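Local coordinates for Lactamase_B domain-containing protein (Bacillus lehensis G1, PDB 7EV5) that probably acts as a zinc-dependent hydrolase of the metallo-beta-lactamase fold, resembling both B3 metallo-beta-lactamases and glyoxalase II, at residues 52-57 and 78-83; 62-67 and 101-106. All blocks are in the same frame, centred on the assembly; numbering follows the deposited sequence. Where two conformers were deposited one is given.

Contact 1. Residues 52-57 and 78-83; sequences LTHAHF and TKERHW. With ZN (zinc ion), chain B.
Glu80 turns CG to the position opposite its carbonyl carbon (chi1 -70°) and then runs out extended, which carries its carboxylate to the backbone of Ala55, while Trp83 takes a similar first torsion (-73°) and lays its indole beside His56. The target is the HxHxDH zinc-binding motif of the metallo-beta-lactamase fold, where Ala55 sits between the ligands His54 and His56. Ala55 N donates to Glu80 OE1 at 2.8 Å, nearly in line with the C-O bond, and the same oxygen lies 3.3 Å from His54 CB. The other carboxylate oxygen, OE2, is held by Ser132 OG and Gly134 N just past the ligand His131, so one buried carboxylate ties two metal-binding loops together.

Next to this bond, Ala55 CB packs 3.7 Å from Trp83 CB, and Glu80 CG rests over the centre of the indole, so the acid's own chain packs on the tryptophan. Trp83 CZ3 reaches His56 CD2 at 3.6 Å. The two rings point the same way and are near parallel, but they are slid so far apart that they hardly overlap.

On the far side of its ring from the zinc, His54 ND1 donates to Thr53 OG1 in the plane of the imidazole, and Thr53 OG1 is in turn hydrogen-bonded to Asp28. With ND1 used as the donor, NE2 carries the lone pair that binds the metal. The zinc ion is bound by His54 NE2 and His56 ND1, with His131 also a ligand, and water 1 completes the set as a ligand at 1.9 Å from the zinc.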
ATOM      1  N   LEU A  52      -0.271   4.742   3.094  1.00  8.42           N
ATOM      2  CA  LEU A  52      -1.307   3.824   2.649  1.00  7.84           C
ATOM      3  C   LEU A  52      -1.397   3.851   1.133  1.00  7.94           C
ATOM      4  O   LEU A  52      -1.563   4.920   0.528  1.00  9.48           O
ATOM      5  CB  LEU A  52      -2.658   4.210   3.245  1.00  8.72           C
ATOM      6  CG  LEU A  52      -2.764   4.098   4.765  1.00  8.04           C
ATOM      7  CD1 LEU A  52      -4.138   4.552   5.198  1.00  9.53           C
ATOM      8  CD2 LEU A  52      -2.468   2.669   5.252  1.00  9.72           C
ATOM      9  N   THR A  53      -1.304   2.677   0.517  1.00  7.87           N
ATOM     10  CA  THR A  53      -1.565   2.612  -0.916  1.00  8.59           C
ATOM     11  C   THR A  53      -3.027   2.904  -1.206  1.00  8.19           C
ATOM     12  O   THR A  53      -3.355   3.506  -2.238  1.00  8.45           O
ATOM     13  CB  THR A  53      -1.169   1.246  -1.496  1.00  8.96           C
ATOM     14  OG1 THR A  53      -2.004   0.211  -0.950  1.00  9.40           O
ATOM     15  CG2 THR A  53       0.292   0.943  -1.227  1.00 10.25           C
ATOM     16  N   HIS A  54      -3.914   2.467  -0.317  1.00  8.03           N
ATOM     17  CA  HIS A  54      -5.349   2.690  -0.413  1.00  7.65           C
ATOM     18  C   HIS A  54      -5.970   2.304   0.921  1.00  6.53           C
ATOM     19  O   HIS A  54      -5.290   1.781   1.813  1.00  9.14           O
ATOM     20  CB  HIS A  54      -6.000   1.989  -1.626  1.00  8.30           C
ATOM     21  CG  HIS A  54      -6.004   0.479  -1.593  1.00  6.98           C
ATOM     22  ND1 HIS A  54      -4.863  -0.286  -1.472  1.00  8.84           N
ATOM     23  CD2 HIS A  54      -7.023  -0.398  -1.762  1.00  8.82           C
ATOM     24  CE1 HIS A  54      -5.183  -1.567  -1.550  1.00  8.56           C
ATOM     25  NE2 HIS A  54      -6.491  -1.663  -1.707  1.00  8.58           N
ATOM     26  N   ALA A  55      -7.274   2.554   1.048  1.00  8.36           N
ATOM     27  CA  ALA A  55      -7.941   2.468   2.340  1.00 10.28           C
ATOM     28  C   ALA A  55      -8.945   1.330   2.428  1.00 10.51           C
ATOM     29  O   ALA A  55      -9.841   1.366   3.278  1.00 11.07           O
ATOM     30  CB  ALA A  55      -8.580   3.800   2.731  1.00 10.71           C
ATOM     31  N   HIS A  56      -8.805   0.307   1.591  1.00  8.43           N
ATOM     32  CA  HIS A  56      -9.589  -0.899   1.829  1.00  8.96           C
ATOM     33  C   HIS A  56      -9.276  -1.453   3.214  1.00  9.43           C
ATOM     34  O   HIS A  56      -8.151  -1.343   3.716  1.00  9.72           O
ATOM     35  CB  HIS A  56      -9.282  -1.964   0.775  1.00  9.07           C
ATOM     36  CG  HIS A  56     -10.029  -1.773  -0.502  1.00  9.84           C
ATOM     37  ND1 HIS A  56      -9.554  -2.231  -1.709  1.00  9.80           N
ATOM     38  CD2 HIS A  56     -11.218  -1.184  -0.763  1.00 12.47           C
ATOM     39  CE1 HIS A  56     -10.419  -1.940  -2.661  1.00  9.24           C
ATOM     40  NE2 HIS A  56     -11.434  -1.298  -2.116  1.00 11.50           N
ATOM     41  N   PHE A  57     -10.296  -2.069   3.820  1.00  9.07           N
ATOM     42  CA  PHE A  57     -10.199  -2.517   5.212  1.00  9.97           C
ATOM     43  C   PHE A  57      -8.978  -3.403   5.461  1.00  9.55           C
ATOM     44  O   PHE A  57      -8.390  -3.367   6.550  1.00 10.89           O
ATOM     45  CB  PHE A  57     -11.485  -3.256   5.613  1.00 11.35           C
ATOM     46  CG  PHE A  57     -11.609  -4.630   4.996  1.00 10.68           C
ATOM     47  CD1 PHE A  57     -11.206  -5.771   5.691  1.00 12.74           C
ATOM     48  CD2 PHE A  57     -12.110  -4.777   3.709  1.00 12.44           C
ATOM     49  CE1 PHE A  57     -11.314  -7.026   5.111  1.00 14.60           C
ATOM     50  CE2 PHE A  57     -12.218  -6.031   3.122  1.00 13.59           C
ATOM     51  CZ  PHE A  57     -11.816  -7.159   3.823  1.00 14.09           C
ATOM     52  N   THR A  78      -6.579  11.784  -1.029  1.00 10.87           N
ATOM     53  CA  THR A  78      -7.805  12.495  -0.665  1.00 10.81           C
ATOM     54  C   THR A  78      -9.062  11.824  -1.211  1.00 12.71           C
ATOM     55  O   THR A  78     -10.137  11.936  -0.603  1.00 12.37           O
ATOM     56  CB  THR A  78      -7.709  13.960  -1.117  1.00 13.05           C
ATOM     57  OG1 THR A  78      -8.713  14.730  -0.443  1.00 15.35           O
ATOM     58  CG2 THR A  78      -7.885  14.105  -2.626  1.00 13.79           C
ATOM     59  N   LYS A  79      -8.965  11.111  -2.336  1.00 11.27           N
ATOM     60  CA  LYS A  79     -10.170  10.503  -2.884  1.00 11.90           C
ATOM     61  C   LYS A  79     -10.743   9.424  -1.975  1.00 13.34           C
ATOM     62  O   LYS A  79     -11.925   9.087  -2.110  1.00 15.17           O
ATOM     63  CB  LYS A  79      -9.916   9.962  -4.285  1.00 12.55           C
ATOM     64  CG  LYS A  79      -9.886  11.040  -5.355  1.00 15.07           C
ATOM     65  CD  LYS A  79      -9.259  10.508  -6.636  1.00 21.38           C
ATOM     66  CE  LYS A  79      -9.117  11.594  -7.693  1.00 25.63           C
ATOM     67  NZ  LYS A  79     -10.388  12.358  -7.854  1.00 28.23           N
ATOM     68  N   GLU A  80      -9.945   8.884  -1.051  1.00 10.80           N
ATOM     69  CA  GLU A  80     -10.416   7.881  -0.101  1.00  9.82           C
ATOM     70  C   GLU A  80     -10.410   8.380   1.341  1.00  9.73           C
ATOM     71  O   GLU A  80     -10.476   7.575   2.270  1.00 10.30           O
ATOM     72  CB  GLU A  80      -9.616   6.582  -0.251  1.00  9.95           C
ATOM     73  CG  GLU A  80      -9.931   5.872  -1.565  1.00  9.49           C
ATOM     74  CD  GLU A  80      -9.042   4.671  -1.827  1.00  8.41           C
ATOM     75  OE1 GLU A  80      -8.435   4.146  -0.878  1.00 10.01           O
ATOM     76  OE2 GLU A  80      -8.952   4.254  -2.994  1.00 10.31           O
ATOM     77  N   ARG A  81     -10.373   9.701   1.543  1.00 12.25           N
ATOM     78  CA  ARG A  81     -10.246  10.245   2.894  1.00 11.55           C
ATOM     79  C   ARG A  81     -11.392   9.831   3.810  1.00 12.09           C
ATOM     80  O   ARG A  81     -11.184   9.677   5.018  1.00 13.16           O
ATOM     81  CB  ARG A  81     -10.115  11.772   2.838  1.00 11.31           C
ATOM     82  CG  ARG A  81     -11.359  12.535   2.367  1.00 13.70           C
ATOM     83  CD  ARG A  81     -11.113  14.061   2.438  1.00 14.73           C
ATOM     84  NE  ARG A  81     -12.167  14.844   1.796  1.00 13.06           N
ATOM     85  CZ  ARG A  81     -13.207  15.378   2.427  1.00 24.59           C
ATOM     86  NH1 ARG A  81     -13.364  15.208   3.736  1.00 28.01           N
ATOM     87  NH2 ARG A  81     -14.100  16.075   1.733  1.00 26.27           N
ATOM     88  N   HIS A  82     -12.598   9.640   3.265  1.00 11.22           N
ATOM     89  CA  HIS A  82     -13.726   9.201   4.075  1.00 13.69           C
ATOM     90  C   HIS A  82     -13.714   7.707   4.354  1.00 13.34           C
ATOM     91  O   HIS A  82     -14.500   7.245   5.188  1.00 13.35           O
ATOM     92  CB  HIS A  82     -15.047   9.520   3.368  1.00 16.54           C
ATOM     93  CG  HIS A  82     -15.279  10.980   3.135  1.00 15.20           C
ATOM     94  ND1 HIS A  82     -15.333  11.897   4.163  1.00 24.88           N
ATOM     95  CD2 HIS A  82     -15.470  11.679   1.993  1.00 19.92           C
ATOM     96  CE1 HIS A  82     -15.548  13.100   3.661  1.00 22.69           C
ATOM     97  NE2 HIS A  82     -15.637  12.995   2.349  1.00 25.17           N
ATOM     98  N   TRP A  83     -12.861   6.940   3.677  1.00 11.94           N
ATOM     99  CA  TRP A  83     -12.949   5.488   3.772  1.00 11.47           C
ATOM    100  C   TRP A  83     -12.403   4.943   5.083  1.00 12.31           C
ATOM    101  O   TRP A  83     -12.825   3.866   5.517  1.00 12.40           O
ATOM    102  CB  TRP A  83     -12.175   4.840   2.625  1.00 10.50           C
ATOM    103  CG  TRP A  83     -12.842   4.958   1.293  1.00 12.51           C
ATOM    104  CD1 TRP A  83     -13.736   5.909   0.894  1.00 12.75           C
ATOM    105  CD2 TRP A  83     -12.647   4.096   0.179  1.00 11.03           C
ATOM    106  NE1 TRP A  83     -14.116   5.686  -0.412  1.00 12.22           N
ATOM    107  CE2 TRP A  83     -13.469   4.568  -0.871  1.00 10.43           C
ATOM    108  CE3 TRP A  83     -11.870   2.960  -0.028  1.00 11.73           C
ATOM    109  CZ2 TRP A  83     -13.520   3.939  -2.122  1.00 11.67           C
ATOM    110  CZ3 TRP A  83     -11.925   2.336  -1.270  1.00 12.10           C
ATOM    111  CH2 TRP A  83     -12.748   2.834  -2.299  1.00 12.65           C
TER
HETATM  112 ZN    ZN B 301      -7.743  -3.265  -2.073  1.00 11.09          ZN
HETATM  113  O   HOH W   1      -7.711  -4.777  -0.864  1.00 11.56           O

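Contact 2. Residues 62-67 and 101-106; sequences AVDAVR and TTAKPA
Asp64, in the first turn of helix 63-70, takes the amide of Ala103 onto its carboxylate: Ala103 N donates to Asp64 OD1 over 3.0 Å in a nearly straight bond (167°), using the syn lone pair. CG of Asp64 stands opposite the carbonyl carbon, beside the backbone N (chi1 -83°), which swings the acid out toward the loop. Next to the polar bond is a small apolar touch, Val63 CG1 against Thr102 CG2 at 3.9 Å, the two side chains crossing at a slant.

The same OD1 is also gripped by Arg67, one turn further along the helix. NH1 comes in on the anti lone pair at 2.8 Å, forming a salt bridge, and NH2 bonds from above the carboxylate plane. Three donors therefore converge on one oxygen, holding the carboxylate against rotation and probably favouring its charged form. Arg67 was modelled in two conformers, so its part in this holds for the one described. In that conformer Lys104 CD lies over one face of the guanidinium, 4.0 Å from NH2, and water 3 accepts from both Arg67 NE and Lys104 NZ, standing between two like charges.

On the loop side, Thr102 OG1 donates to Lys104 O at 2.8 Å, a bond that spans Ala103 and probably helps present its amide to the acid. Water 2 donates to Asp64 OD2 at 3.0 Å and also bonds to Thr101 OG1.

Further out, Val63 and Arg67 touch Val74 of strand 74-77, and Ala65 and Val66 meet helix 33-42. Away from the metal, the side-chain carboxylate of a helix residue accepts a loop amide and so joins the loop before strand 108-110 to the helix that follows the HxHxDH motif of the metallo-beta-lactamase fold.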
ATOM      1  N   ALA A  62      -4.704  -2.243  11.260  1.00 11.02           N
ATOM      2  CA  ALA A  62      -3.731  -1.971  12.311  1.00 11.30           C
ATOM      3  C   ALA A  62      -3.303  -0.505  12.377  1.00 12.26           C
ATOM      4  O   ALA A  62      -2.421  -0.166  13.172  1.00 13.79           O
ATOM      5  CB  ALA A  62      -2.511  -2.874  12.136  1.00 12.71           C
ATOM      6  N   VAL A  63      -3.919   0.373  11.578  1.00 10.71           N
ATOM      7  CA  VAL A  63      -3.488   1.773  11.537  1.00 11.38           C
ATOM      8  C   VAL A  63      -3.611   2.436  12.910  1.00 13.73           C
ATOM      9  O   VAL A  63      -2.672   3.084  13.378  1.00 15.04           O
ATOM     10  CB  VAL A  63      -4.250   2.540  10.440  1.00 11.03           C
ATOM     11  CG1 VAL A  63      -4.077   4.041  10.605  1.00 11.63           C
ATOM     12  CG2 VAL A  63      -3.757   2.119   9.066  1.00 11.22           C
ATOM     13  N   ASP A  64      -4.767   2.287  13.570  1.00 14.37           N
ATOM     14  CA  ASP A  64      -4.984   2.919  14.874  1.00 16.23           C
ATOM     15  C   ASP A  64      -3.869   2.553  15.848  1.00 15.15           C
ATOM     16  O   ASP A  64      -3.230   3.426  16.453  1.00 15.84           O
ATOM     17  CB  ASP A  64      -6.315   2.432  15.462  1.00 19.24           C
ATOM     18  CG  ASP A  64      -7.534   3.191  14.943  1.00 23.21           C
ATOM     19  OD1 ASP A  64      -7.413   4.368  14.533  1.00 18.58           O
ATOM     20  OD2 ASP A  64      -8.639   2.596  14.966  1.00 23.70           O
ATOM     21  N   ALA A  65      -3.628   1.256  16.016  1.00 14.67           N
ATOM     22  CA  ALA A  65      -2.666   0.807  17.016  1.00 14.70           C
ATOM     23  C   ALA A  65      -1.256   1.259  16.666  1.00 17.64           C
ATOM     24  O   ALA A  65      -0.508   1.711  17.535  1.00 16.04           O
ATOM     25  CB  ALA A  65      -2.732  -0.710  17.162  1.00 16.94           C
ATOM     26  N   VAL A  66      -0.875   1.157  15.396  1.00 14.46           N
ATOM     27  CA  VAL A  66       0.462   1.577  14.994  1.00 15.26           C
ATOM     28  C   VAL A  66       0.612   3.091  15.144  1.00 14.01           C
ATOM     29  O   VAL A  66       1.606   3.583  15.695  1.00 15.81           O
ATOM     30  CB  VAL A  66       0.767   1.091  13.564  1.00 16.04           C
ATOM     31  CG1 VAL A  66       2.079   1.649  13.092  1.00 15.86           C
ATOM     32  CG2 VAL A  66       0.812  -0.433  13.523  1.00 13.30           C
ATOM     33  N   ARG A  67      -0.378   3.849  14.664  1.00 13.77           N
ATOM     34  CA  ARG A  67      -0.341   5.303  14.787  0.52 15.81           C
ATOM     35  C   ARG A  67      -0.263   5.733  16.251  1.00 17.31           C
ATOM     36  O   ARG A  67       0.530   6.611  16.612  1.00 20.13           O
ATOM     37  CB  ARG A  67      -1.579   5.891  14.106  0.52 16.53           C
ATOM     38  CG  ARG A  67      -1.701   7.395  14.125  0.52 16.98           C
ATOM     39  CD  ARG A  67      -3.161   7.789  13.888  0.52 15.92           C
ATOM     40  NE  ARG A  67      -4.005   7.394  15.015  0.52 17.96           N
ATOM     41  CZ  ARG A  67      -5.104   6.652  14.917  0.52 17.56           C
ATOM     42  NH1 ARG A  67      -5.525   6.216  13.737  0.52 13.32           N
ATOM     43  NH2 ARG A  67      -5.792   6.346  16.008  0.52 15.06           N
ATOM     44  N   THR A 101     -12.512   0.027  10.980  1.00 15.96           N
ATOM     45  CA  THR A 101     -12.371   1.467  10.831  1.00 16.29           C
ATOM     46  C   THR A 101     -11.165   1.948  11.623  1.00 18.17           C
ATOM     47  O   THR A 101     -10.680   1.272  12.538  1.00 20.48           O
ATOM     48  CB  THR A 101     -13.573   2.213  11.420  1.00 17.72           C
ATOM     49  OG1 THR A 101     -13.737   1.819  12.786  1.00 20.51           O
ATOM     50  CG2 THR A 101     -14.861   1.942  10.641  1.00 22.83           C
ATOM     51  N   THR A 102     -10.696   3.142  11.272  1.00 15.16           N
ATOM     52  CA  THR A 102      -9.865   3.921  12.176  1.00 14.94           C
ATOM     53  C   THR A 102     -10.755   4.838  13.005  1.00 15.31           C
ATOM     54  O   THR A 102     -11.944   5.019  12.724  1.00 17.77           O
ATOM     55  CB  THR A 102      -8.832   4.758  11.413  1.00 12.09           C
ATOM     56  OG1 THR A 102      -9.511   5.772  10.664  1.00 14.05           O
ATOM     57  CG2 THR A 102      -7.997   3.887  10.481  1.00 14.41           C
ATOM     58  N   ALA A 103     -10.162   5.418  14.047  1.00 14.96           N
ATOM     59  CA  ALA A 103     -10.869   6.347  14.916  1.00 14.65           C
ATOM     60  C   ALA A 103     -10.584   7.804  14.575  1.00 19.53           C
ATOM     61  O   ALA A 103     -11.228   8.699  15.135  1.00 19.50           O
ATOM     62  CB  ALA A 103     -10.514   6.079  16.382  1.00 18.11           C
ATOM     63  N   LYS A 104      -9.649   8.057  13.664  1.00 16.02           N
ATOM     64  CA  LYS A 104      -9.212   9.385  13.274  1.00 18.03           C
ATOM     65  C   LYS A 104      -8.950   9.372  11.777  1.00 14.63           C
ATOM     66  O   LYS A 104      -8.524   8.345  11.235  1.00 14.06           O
ATOM     67  CB  LYS A 104      -7.892   9.745  13.977  1.00 17.49           C
ATOM     68  CG  LYS A 104      -7.989   9.917  15.487  1.00 23.96           C
ATOM     69  CD  LYS A 104      -6.618  10.209  16.082  1.00 23.17           C
ATOM     70  CE  LYS A 104      -6.686  10.396  17.590  1.00 29.54           C
ATOM     71  NZ  LYS A 104      -5.362  10.752  18.177  1.00 28.32           N
ATOM     72  N   PRO A 105      -9.198  10.485  11.088  1.00 12.83           N
ATOM     73  CA  PRO A 105      -8.848  10.573   9.663  1.00 13.84           C
ATOM     74  C   PRO A 105      -7.338  10.616   9.473  1.00 12.28           C
ATOM     75  O   PRO A 105      -6.559  10.775  10.417  1.00 13.32           O
ATOM     76  CB  PRO A 105      -9.496  11.885   9.207  1.00 14.62           C
ATOM     77  CG  PRO A 105      -9.612  12.716  10.458  1.00 16.49           C
ATOM     78  CD  PRO A 105      -9.823  11.727  11.590  1.00 15.39           C
ATOM     79  N   ALA A 106      -6.927  10.473   8.214  1.00 12.08           N
ATOM     80  CA  ALA A 106      -5.516  10.615   7.881  1.00 11.98           C
ATOM     81  C   ALA A 106      -5.065  12.033   8.200  1.00 11.44           C
ATOM     82  O   ALA A 106      -5.842  12.989   8.096  1.00 14.02           O
ATOM     83  CB  ALA A 106      -5.294  10.336   6.389  1.00 13.44           C
TER
HETATM   84  O   HOH W   2     -11.663   2.554  15.127  1.00 28.38           O
HETATM   85  O   HOH W   3      -3.015   8.909  17.248  1.00 28.59           O

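In the fold
From the N terminus, strand 46-51 leads into residues 52-57, and the chain then enters helix 63-70, which opens contact 2 before contact 1 has closed. After strand 74-77, residues 78-83 return to the metal-binding loop and close contact 1; the chain passes through helix 92-96, and residues 101-106 come back to helix 63-70 to close contact 2 ahead of strand 108-110. The two loops thus cross rather than nest. Contact 1 joins the loops following two neighbouring parallel strands at the zinc site, while contact 2 fastens the intervening helix to the approach to the edge strand. Their centres are about 12 Å apart, bridged by Leu52 CD2 packing on Val63 CG2 at 4.1 Å.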